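Local coordinates for ectoine dioxygenase (Sphingopyxis alaskensis, PDB 4MHR), which catalyses the iron(II)- and 2-oxoglutarate-dependent hydroxylation of L-ectoine to 5-hydroxyectoine, a compatible solute that helps cells survive osmotic stress, at residues I133-L138 with N266-Y271; L170-L175 with V244-C249; R147-H152 with H253-N258. All blocks are in the same frame, centred on the assembly; numbering follows the deposited sequence.

Interaction 1: I133-L138 with N266-Y271; sequences IHQSRL and NAFLVY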
loop_
_atom_site.group_PDB
_atom_site.type_symbol
_atom_site.label_atom_id
_atom_site.label_comp_id
_atom_site.label_asym_id
_atom_site.label_seq_id
_atom_site.Cartn_x
_atom_site.Cartn_y
_atom_site.Cartn_z
ATOM N N ILE A 133 -10.407 6.111 0.466
ATOM C CA ILE A 133 -9.142 5.987 -0.268
ATOM C C ILE A 133 -8.233 7.137 0.053
ATOM O O ILE A 133 -8.524 8.237 -0.325
ATOM C CB ILE A 133 -9.331 5.847 -1.793
ATOM C CG1 ILE A 133 -10.229 4.637 -2.092
ATOM C CG2 ILE A 133 -7.968 5.684 -2.480
ATOM C CD1 ILE A 133 -9.696 3.318 -1.553
ATOM N N HIS A 134 -7.162 6.889 0.817
ATOM C CA HIS A 134 -6.187 7.944 1.156
ATOM C C HIS A 134 -5.315 8.273 -0.087
ATOM O O HIS A 134 -4.902 9.385 -0.301
ATOM C CB HIS A 134 -5.323 7.485 2.347
ATOM C CG HIS A 134 -4.041 8.243 2.537
ATOM N ND1 HIS A 134 -3.972 9.482 3.149
ATOM C CD2 HIS A 134 -2.759 7.884 2.273
ATOM C CE1 HIS A 134 -2.707 9.858 3.245
ATOM N NE2 HIS A 134 -1.950 8.908 2.717
ATOM N N GLN A 135 -5.009 7.265 -0.877
ATOM C CA GLN A 135 -4.109 7.410 -2.015
ATOM C C GLN A 135 -4.310 6.186 -2.825
ATOM O O GLN A 135 -4.544 5.115 -2.261
ATOM C CB GLN A 135 -2.666 7.416 -1.529
ATOM C CG GLN A 135 -1.637 7.479 -2.650
ATOM C CD GLN A 135 -0.243 7.269 -2.108
ATOM O OE1 GLN A 135 0.327 6.152 -2.176
ATOM N NE2 GLN A 135 0.293 8.310 -1.505
ATOM N N SER A 136 -4.133 6.286 -4.133
ATOM C CA SER A 136 -4.080 5.136 -5.036
ATOM C C SER A 136 -3.017 5.339 -6.106
ATOM O O SER A 136 -2.626 6.494 -6.403
ATOM C CB SER A 136 -5.416 4.874 -5.682
ATOM O OG SER A 136 -5.816 5.877 -6.601
ATOM N N ARG A 137 -2.505 4.245 -6.675
ATOM C CA ARG A 137 -1.479 4.406 -7.744
ATOM C C ARG A 137 -1.524 3.198 -8.591
ATOM O O ARG A 137 -1.625 2.091 -8.043
ATOM C CB ARG A 137 -0.026 4.399 -7.286
ATOM C CG ARG A 137 0.412 5.156 -6.113
ATOM C CD ARG A 137 1.710 4.558 -5.554
ATOM N NE ARG A 137 2.831 4.761 -6.447
ATOM C CZ ARG A 137 4.018 5.272 -6.100
ATOM N NH1 ARG A 137 4.281 5.647 -4.847
ATOM N NH2 ARG A 137 4.958 5.404 -7.030
ATOM N N LEU A 138 -1.356 3.404 -9.892
ATOM C CA LEU A 138 -1.076 2.339 -10.844
ATOM C C LEU A 138 0.412 2.440 -11.132
ATOM O O LEU A 138 0.957 3.513 -11.529
ATOM C CB LEU A 138 -1.933 2.410 -12.080
ATOM C CG LEU A 138 -1.507 1.465 -13.231
ATOM C CD1 LEU A 138 -1.474 0.006 -12.884
ATOM C CD2 LEU A 138 -2.347 1.693 -14.468
ATOM N N ASN A 266 1.193 -3.273 -10.737
ATOM C CA ASN A 266 0.197 -3.440 -9.735
ATOM C C ASN A 266 -0.610 -2.204 -9.609
ATOM O O ASN A 266 -0.154 -1.087 -10.033
ATOM C CB ASN A 266 0.845 -3.771 -8.405
ATOM C CG ASN A 266 1.480 -2.574 -7.761
ATOM O OD1 ASN A 266 2.216 -1.850 -8.390
ATOM N ND2 ASN A 266 1.132 -2.318 -6.518
ATOM N N ALA A 267 -1.826 -2.407 -9.092
ATOM C CA ALA A 267 -2.667 -1.343 -8.602
ATOM C C ALA A 267 -2.545 -1.319 -7.063
ATOM O O ALA A 267 -2.800 -2.327 -6.393
ATOM C CB ALA A 267 -4.096 -1.616 -9.046
ATOM N N PHE A 268 -2.179 -0.176 -6.508
ATOM C CA PHE A 268 -1.929 0.020 -5.106
ATOM C C PHE A 268 -3.070 0.887 -4.561
ATOM O O PHE A 268 -3.213 2.034 -4.988
ATOM C CB PHE A 268 -0.576 0.710 -4.991
ATOM C CG PHE A 268 -0.117 1.024 -3.610
ATOM C CD1 PHE A 268 0.375 0.014 -2.783
ATOM C CD2 PHE A 268 0.006 2.371 -3.180
ATOM C CE1 PHE A 268 0.867 0.326 -1.519
ATOM C CE2 PHE A 268 0.521 2.674 -1.919
ATOM C CZ PHE A 268 0.936 1.640 -1.070
ATOM N N LEU A 269 -3.836 0.360 -3.609
ATOM C CA LEU A 269 -4.953 1.088 -2.978
ATOM C C LEU A 269 -4.679 1.273 -1.495
ATOM O O LEU A 269 -4.421 0.288 -0.824
ATOM C CB LEU A 269 -6.228 0.301 -3.183
ATOM C CG LEU A 269 -6.617 -0.015 -4.630
ATOM C CD1 LEU A 269 -7.783 -0.975 -4.724
ATOM C CD2 LEU A 269 -7.000 1.288 -5.333
ATOM N N VAL A 270 -4.682 2.510 -0.999
ATOM C CA VAL A 270 -4.540 2.767 0.405
ATOM C C VAL A 270 -5.889 3.105 1.019
ATOM O O VAL A 270 -6.504 4.138 0.704
ATOM C CB VAL A 270 -3.522 3.888 0.696
ATOM C CG1 VAL A 270 -3.346 4.099 2.200
ATOM C CG2 VAL A 270 -2.171 3.588 0.030
ATOM N N TYR A 271 -6.313 2.259 1.959
ATOM C CA TYR A 271 -7.577 2.451 2.716
ATOM C C TYR A 271 -7.223 3.062 4.049
ATOM O O TYR A 271 -6.318 2.590 4.754
ATOM C CB TYR A 271 -8.291 1.101 2.882
ATOM C CG TYR A 271 -8.774 0.447 1.639
ATOM C CD1 TYR A 271 -10.091 0.655 1.169
ATOM C CD2 TYR A 271 -7.950 -0.368 0.884
ATOM C CE1 TYR A 271 -10.556 0.010 0.000
ATOM C CE2 TYR A 271 -8.403 -0.981 -0.303
ATOM C CZ TYR A 271 -9.691 -0.745 -0.752
ATOM O OH TYR A 271 -10.135 -1.356 -1.884
#
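Q135 and F268 meet on the face of the sheet that also carries R137 and V270, and they illustrate how a strand held by ordinary antiparallel pairing can present a binding residue. Followed outward, Q135 first brings its CB to 4.2 Å from CG2 of V270. Its CG then points opposite the backbone N (chi1 177°) and the chain stays extended, which carries the amide past the valine to the phenylalanine. There OE1 lies in the plane of the F268 ring at its edge, 3.5 Å from CE2, with the amide turned 43° against the ring. The other end of the amide, NE2, is hydrogen-bonded to the carbonyl O of L292, a bond that should limit its rotation. Q135 is one of the residues that bind L-ectoine.

R137 runs alongside the same ring, its CD 3.6 Å from CD2 of F268. The guanidinium stands almost at right angles to the ring, and NH2 is bonded to OG of S99. Below these side chains R137 and F268 exchange two backbone bonds, of which F268 N to R137 O (2.8 Å) is the straighter. Where the chain turns a corner, H134 N still reaches V270 O at 2.8 Å.

The opposite face is mainly apolar. CD1 of I133 sits over one face of Y271, 4.0 Å from the ring centroid, in a CH-pi contact, while L269 CD2 packs 3.9 Å from CB of S136.

Helix 154-162 lies against the Q135 face, with W158 touching Q135 and V270 and D154 touching F268. Within the sheet, strand 169-175 pairs with the far edge of 264-273, and strand 97-101 with that of 131-141.

Interaction 2: L170-L175 with V244-C249; sequences LSMSVL and VILFDC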
loop_
_atom_site.group_PDB
_atom_site.type_symbol
_atom_site.label_atom_id
_atom_site.label_comp_id
_atom_site.label_asym_id
_atom_site.label_seq_id
_atom_site.Cartn_x
_atom_site.Cartn_y
_atom_site.Cartn_z
ATOM N N LEU A 170 -4.276 0.811 5.800
ATOM C CA LEU A 170 -3.579 -0.290 5.169
ATOM C C LEU A 170 -3.504 -0.156 3.672
ATOM O O LEU A 170 -4.328 0.586 3.029
ATOM C CB LEU A 170 -4.215 -1.591 5.514
ATOM C CG LEU A 170 -5.631 -1.829 5.128
ATOM C CD1 LEU A 170 -5.748 -2.315 3.709
ATOM C CD2 LEU A 170 -6.121 -2.969 5.982
ATOM N N SER A 171 -2.521 -0.846 3.101
ATOM C CA SER A 171 -2.373 -0.853 1.640
ATOM C C SER A 171 -2.716 -2.190 1.057
ATOM O O SER A 171 -2.464 -3.267 1.675
ATOM C CB SER A 171 -0.945 -0.517 1.266
ATOM O OG SER A 171 -0.651 0.752 1.845
ATOM N N MET A 172 -3.372 -2.157 -0.077
ATOM C CA MET A 172 -3.510 -3.367 -0.886
ATOM C C MET A 172 -2.854 -3.270 -2.279
ATOM O O MET A 172 -3.108 -2.309 -3.030
ATOM C CB MET A 172 -4.948 -3.677 -1.081
ATOM C CG MET A 172 -5.731 -3.637 0.159
ATOM S SD MET A 172 -7.225 -4.602 -0.022
ATOM C CE MET A 172 -8.033 -4.034 1.429
ATOM N N SER A 173 -1.990 -4.246 -2.615
ATOM C CA SER A 173 -1.330 -4.325 -3.917
ATOM C C SER A 173 -2.002 -5.437 -4.706
ATOM O O SER A 173 -1.935 -6.597 -4.309
ATOM C CB SER A 173 0.181 -4.539 -3.757
ATOM O OG SER A 173 0.775 -4.600 -5.063
ATOM N N VAL A 174 -2.760 -5.099 -5.753
ATOM C CA VAL A 174 -3.372 -6.116 -6.631
ATOM C C VAL A 174 -2.416 -6.339 -7.796
ATOM O O VAL A 174 -2.180 -5.413 -8.599
ATOM C CB VAL A 174 -4.682 -5.578 -7.202
ATOM C CG1 VAL A 174 -5.368 -6.563 -8.107
ATOM C CG2 VAL A 174 -5.554 -5.074 -6.123
ATOM N N LEU A 175 -1.828 -7.521 -7.860
ATOM C CA LEU A 175 -0.809 -7.823 -8.890
ATOM C C LEU A 175 -1.448 -7.960 -10.283
ATOM O O LEU A 175 -2.476 -8.591 -10.442
ATOM C CB LEU A 175 -0.029 -9.078 -8.577
ATOM C CG LEU A 175 0.587 -9.156 -7.198
ATOM C CD1 LEU A 175 1.386 -10.450 -7.151
ATOM C CD2 LEU A 175 1.457 -7.970 -6.863
ATOM N N VAL A 244 -3.640 -10.490 -4.220
ATOM C CA VAL A 244 -3.668 -9.245 -3.461
ATOM C C VAL A 244 -2.821 -9.367 -2.251
ATOM O O VAL A 244 -2.946 -10.355 -1.496
ATOM C CB VAL A 244 -5.067 -8.847 -3.034
ATOM C CG1 VAL A 244 -5.080 -7.406 -2.467
ATOM C CG2 VAL A 244 -5.993 -8.859 -4.223
ATOM N N ILE A 245 -1.888 -8.450 -2.107
ATOM C CA ILE A 245 -0.954 -8.433 -0.971
ATOM C C ILE A 245 -1.432 -7.284 -0.103
ATOM O O ILE A 245 -1.558 -6.145 -0.597
ATOM C CB ILE A 245 0.521 -8.229 -1.367
ATOM C CG1 ILE A 245 0.970 -9.397 -2.226
ATOM C CG2 ILE A 245 1.362 -8.218 -0.135
ATOM C CD1 ILE A 245 2.309 -9.139 -2.849
ATOM N N LEU A 246 -1.846 -7.588 1.134
ATOM C CA LEU A 246 -2.409 -6.530 2.011
ATOM C C LEU A 246 -1.373 -6.252 3.105
ATOM O O LEU A 246 -0.836 -7.203 3.726
ATOM C CB LEU A 246 -3.620 -6.988 2.748
ATOM C CG LEU A 246 -4.970 -7.060 2.126
ATOM C CD1 LEU A 246 -5.018 -8.284 1.231
ATOM C CD2 LEU A 246 -6.007 -7.125 3.206
ATOM N N PHE A 247 -1.085 -4.997 3.363
ATOM C CA PHE A 247 -0.104 -4.697 4.421
ATOM C C PHE A 247 -0.421 -3.463 5.245
ATOM O O PHE A 247 -0.977 -2.461 4.740
ATOM C CB PHE A 247 1.323 -4.772 3.908
ATOM C CG PHE A 247 1.678 -3.845 2.798
ATOM C CD1 PHE A 247 1.407 -4.177 1.493
ATOM C CD2 PHE A 247 2.354 -2.630 3.056
ATOM C CE1 PHE A 247 1.753 -3.320 0.444
ATOM C CE2 PHE A 247 2.733 -1.762 2.009
ATOM C CZ PHE A 247 2.463 -2.111 0.695
ATOM N N ASP A 248 -0.129 -3.585 6.550
ATOM C CA ASP A 248 -0.299 -2.524 7.520
ATOM C C ASP A 248 0.517 -1.306 7.109
ATOM O O ASP A 248 1.653 -1.420 6.595
ATOM C CB ASP A 248 0.137 -3.001 8.882
ATOM C CG ASP A 248 0.018 -1.926 9.943
ATOM O OD1 ASP A 248 -1.112 -1.680 10.440
ATOM O OD2 ASP A 248 1.074 -1.339 10.277
ATOM N N CYS A 249 -0.059 -0.143 7.363
ATOM C CA CYS A 249 0.592 1.113 7.067
ATOM C C CYS A 249 2.019 1.304 7.578
ATOM O O CYS A 249 2.810 1.962 6.908
ATOM C CB CYS A 249 -0.256 2.288 7.588
ATOM S SG CYS A 249 -0.437 2.357 9.370
#
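S171 fits its CB against the flat of the F247 ring, a small knob set on a broad plate. The carbon lies 3.9 Å from the ring centroid in a CH-pi contact, displaced somewhat toward the rim. The fit depends on F247: its CG lies between the backbone N and the carbonyl carbon (chi1 60°), which leans the ring across to the neighbouring strand, one face over the serine.

On the reverse face the relief is finer. M172 extends beside L246, both pointing the same way, and CG of L246 rests against the straight CG-SD stretch of the methionine, 4.0 Å from its SD. Farther out, CE of M172 meets CD2 of L246 at 4.1 Å. Nearer the backbone, CG1 of V244 fills the dip between CB of M172, at 4.0 Å, and the carbonyl O of S173. CG2 of V174 closes against CG2 of V244 more loosely.

These two strands are neighbours in the large antiparallel sheet of the cupin, or double-stranded beta-helix, fold shared by the PhyH family. One face of that sheet, bearing S171 and F247, looks toward the metal-binding D154 on helix 154-162; the other receives helix 117-127, whose L119 and A123 touch M172 and whose V122 touches L246.

Between the faces, S171 with F247 and S173 with I245 form successive hydrogen-bonded pairs. The bond from S173 N to I245 O, 2.8 Å long and 174° at the hydrogen, is nearly straight. At one end of the pairing, CB of L170 presses to 3.4 Å from F247 O; at the other, CD2 of L175 brushes CD1 of I245 at 4.3 Å.

Interaction 3: R147-H152 with H253-N258; sequences REFYWH and HGSNGN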
loop_
_atom_site.group_PDB
_atom_site.type_symbol
_atom_site.label_atom_id
_atom_site.label_comp_id
_atom_site.label_asym_id
_atom_site.label_seq_id
_atom_site.Cartn_x
_atom_site.Cartn_y
_atom_site.Cartn_z
ATOM N N ARG A 147 14.101 -0.212 -11.400
ATOM C CA ARG A 147 14.781 0.381 -10.241
ATOM C C ARG A 147 14.299 -0.194 -8.897
ATOM O O ARG A 147 13.163 -0.733 -8.764
ATOM C CB ARG A 147 14.488 1.874 -10.234
ATOM C CG ARG A 147 14.823 2.604 -11.529
ATOM C CD ARG A 147 16.316 2.804 -11.654
ATOM N NE ARG A 147 16.908 3.132 -10.358
ATOM C CZ ARG A 147 18.214 3.244 -10.133
ATOM N NH1 ARG A 147 19.094 3.106 -11.123
ATOM N NH2 ARG A 147 18.631 3.531 -8.904
ATOM N N GLU A 148 15.187 -0.156 -7.940
ATOM C CA GLU A 148 14.878 -0.522 -6.585
ATOM C C GLU A 148 14.005 0.570 -5.872
ATOM O O GLU A 148 13.929 1.701 -6.322
ATOM C CB GLU A 148 16.136 -0.773 -5.806
ATOM C CG GLU A 148 16.859 0.412 -5.266
ATOM C CD GLU A 148 17.390 1.338 -6.360
ATOM O OE1 GLU A 148 17.560 0.946 -7.563
ATOM O OE2 GLU A 148 17.622 2.487 -5.974
ATOM N N PHE A 149 13.292 0.156 -4.823
ATOM C CA PHE A 149 12.567 1.049 -3.932
ATOM C C PHE A 149 13.060 0.790 -2.551
ATOM O O PHE A 149 12.853 -0.319 -1.961
ATOM C CB PHE A 149 11.049 0.862 -4.165
ATOM C CG PHE A 149 10.658 1.369 -5.512
ATOM C CD1 PHE A 149 10.869 2.744 -5.824
ATOM C CD2 PHE A 149 10.271 0.505 -6.542
ATOM C CE1 PHE A 149 10.631 3.238 -7.109
ATOM C CE2 PHE A 149 10.013 1.005 -7.832
ATOM C CZ PHE A 149 10.190 2.367 -8.107
ATOM N N TYR A 150 13.755 1.768 -1.998
ATOM C CA TYR A 150 14.490 1.499 -0.774
ATOM C C TYR A 150 13.457 1.400 0.411
ATOM O O TYR A 150 12.389 1.930 0.324
ATOM C CB TYR A 150 15.492 2.591 -0.489
ATOM C CG TYR A 150 16.480 2.238 0.558
ATOM C CD1 TYR A 150 17.525 1.321 0.302
ATOM C CD2 TYR A 150 16.417 2.816 1.841
ATOM C CE1 TYR A 150 18.464 1.043 1.290
ATOM C CE2 TYR A 150 17.322 2.478 2.828
ATOM C CZ TYR A 150 18.373 1.619 2.535
ATOM O OH TYR A 150 19.287 1.346 3.551
ATOM N N TRP A 151 13.843 0.691 1.447
ATOM C CA TRP A 151 13.068 0.461 2.665
ATOM C C TRP A 151 12.412 1.724 3.207
ATOM O O TRP A 151 13.088 2.745 3.401
ATOM C CB TRP A 151 13.986 -0.079 3.753
ATOM C CG TRP A 151 14.641 -1.370 3.414
ATOM C CD1 TRP A 151 15.956 -1.558 3.134
ATOM C CD2 TRP A 151 14.026 -2.670 3.324
ATOM N NE1 TRP A 151 16.217 -2.873 2.850
ATOM C CE2 TRP A 151 15.059 -3.599 3.002
ATOM C CE3 TRP A 151 12.711 -3.163 3.539
ATOM C CZ2 TRP A 151 14.810 -4.995 2.816
ATOM C CZ3 TRP A 151 12.467 -4.554 3.373
ATOM C CH2 TRP A 151 13.529 -5.452 3.020
ATOM N N HIS A 152 11.118 1.608 3.503
ATOM C CA HIS A 152 10.407 2.639 4.232
ATOM C C HIS A 152 9.121 2.030 4.829
ATOM O O HIS A 152 8.645 0.910 4.443
ATOM C CB HIS A 152 10.033 3.820 3.286
ATOM C CG HIS A 152 9.185 3.384 2.125
ATOM N ND1 HIS A 152 9.655 2.511 1.154
ATOM C CD2 HIS A 152 7.872 3.584 1.843
ATOM C CE1 HIS A 152 8.690 2.239 0.286
ATOM N NE2 HIS A 152 7.598 2.877 0.680
ATOM N N HIS A 253 9.078 -2.039 4.312
ATOM C CA HIS A 253 9.084 -2.755 3.072
ATOM C C HIS A 253 9.873 -2.028 1.983
ATOM O O HIS A 253 10.196 -0.791 2.048
ATOM C CB HIS A 253 7.621 -3.018 2.591
ATOM C CG HIS A 253 6.924 -1.783 2.136
ATOM N ND1 HIS A 253 6.438 -0.844 3.017
ATOM C CD2 HIS A 253 6.753 -1.252 0.907
ATOM C CE1 HIS A 253 5.884 0.146 2.349
ATOM N NE2 HIS A 253 6.076 -0.060 1.070
ATOM N N GLY A 254 10.126 -2.759 0.926
ATOM C CA GLY A 254 10.939 -2.214 -0.222
ATOM C C GLY A 254 11.120 -3.259 -1.307
ATOM O O GLY A 254 10.524 -4.326 -1.196
ATOM N N SER A 255 11.840 -2.927 -2.399
ATOM C CA SER A 255 12.112 -3.929 -3.446
ATOM C C SER A 255 13.442 -3.712 -4.067
ATOM O O SER A 255 13.970 -2.543 -4.087
ATOM C CB SER A 255 11.009 -3.952 -4.526
ATOM O OG SER A 255 10.856 -2.670 -5.059
ATOM N N ASN A 256 14.055 -4.837 -4.505
ATOM C CA ASN A 256 15.282 -4.749 -5.321
ATOM C C ASN A 256 14.904 -4.296 -6.700
ATOM O O ASN A 256 13.703 -4.249 -7.085
ATOM C CB ASN A 256 16.014 -6.075 -5.405
ATOM C CG ASN A 256 16.649 -6.480 -4.086
ATOM O OD1 ASN A 256 16.413 -7.576 -3.553
ATOM N ND2 ASN A 256 17.436 -5.603 -3.541
ATOM N N GLY A 257 15.901 -3.927 -7.505
ATOM C CA GLY A 257 15.595 -3.616 -8.883
ATOM C C GLY A 257 15.293 -4.870 -9.724
ATOM O O GLY A 257 15.167 -5.944 -9.212
ATOM N N ASN A 258 15.177 -4.708 -11.043
ATOM C CA ASN A 258 14.750 -5.794 -11.917
ATOM C C ASN A 258 15.508 -5.693 -13.256
ATOM O O ASN A 258 15.251 -4.795 -14.096
ATOM C CB ASN A 258 13.222 -5.733 -12.117
ATOM C CG ASN A 258 12.708 -6.767 -13.089
ATOM O OD1 ASN A 258 13.263 -7.877 -13.180
ATOM N ND2 ASN A 258 11.632 -6.426 -13.822
HETATM O O HOH W 1 4.977 2.349 -0.468
#
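F149 and S255 open the backbone pairing with two hydrogen bonds, the shorter being S255 N to F149 O at 2.8 Å. The second bonded pair, H152 with H253, comes one residue out of step, so a beta bulge lies between them. In the bulged part G254, which has no side chain, brings its CA to 3.2 Å from F149 O.

Side-chain hydrogen bonds orient the two histidines. ND1 of H152 donates to Y150 O (2.9 Å) with that oxygen close to the ring plane, while ND1 of H253 is bonded to L251 O. Both links leave the NE2 atoms for the pocket. A single water bridges them, 2.9 Å from H152 NE2 and 3.1 Å from H253 NE2, lying in the plane of each ring at its edge.

Ring packing supplies the rest. The imidazoles of H152 and H253 meet obliquely, centroids 4.3 Å apart and planes at 55°. Away from the pocket, W151 lays CE3 3.4 Å from the carbonyl carbon of H253 and continues onto M187 and L225. On the histidine side, OG of S255 sits at the edge of the F149 ring, 3.6 Å from CD2.

Together with D154, H152 and H253 bind iron(II) in the holoenzyme; here, in the apo form, the two histidines share a water. Two histidines from neighbouring antiparallel strands joined by one carboxylate make the facial triad that is the hallmark of 2-oxoglutarate-dependent dioxygenases on a cupin scaffold.

In the fold
Interactions 1 and 2, with centres about 9 Å apart, are two strand pairs of one sheet, joined where 264-273 and 169-175 run side by side: M172 N lies 2.8 Å from L269 O, and S171 CB packs 3.4 Å from F268 CE1. Interaction 3 belongs to a smaller sheet, its centre about 16 Å from that of interaction 2, which it touches through F247 CE2, 3.7 Å from H253 CE1. D154, the carboxylate of the iron site, begins helix 154-162, which faces the sheet of interactions 1 and 2 and brings D154 beside H152. S255 of interaction 3 lies about 4 Å, side chain to side chain, from K141, which binds 2-oxoglutarate.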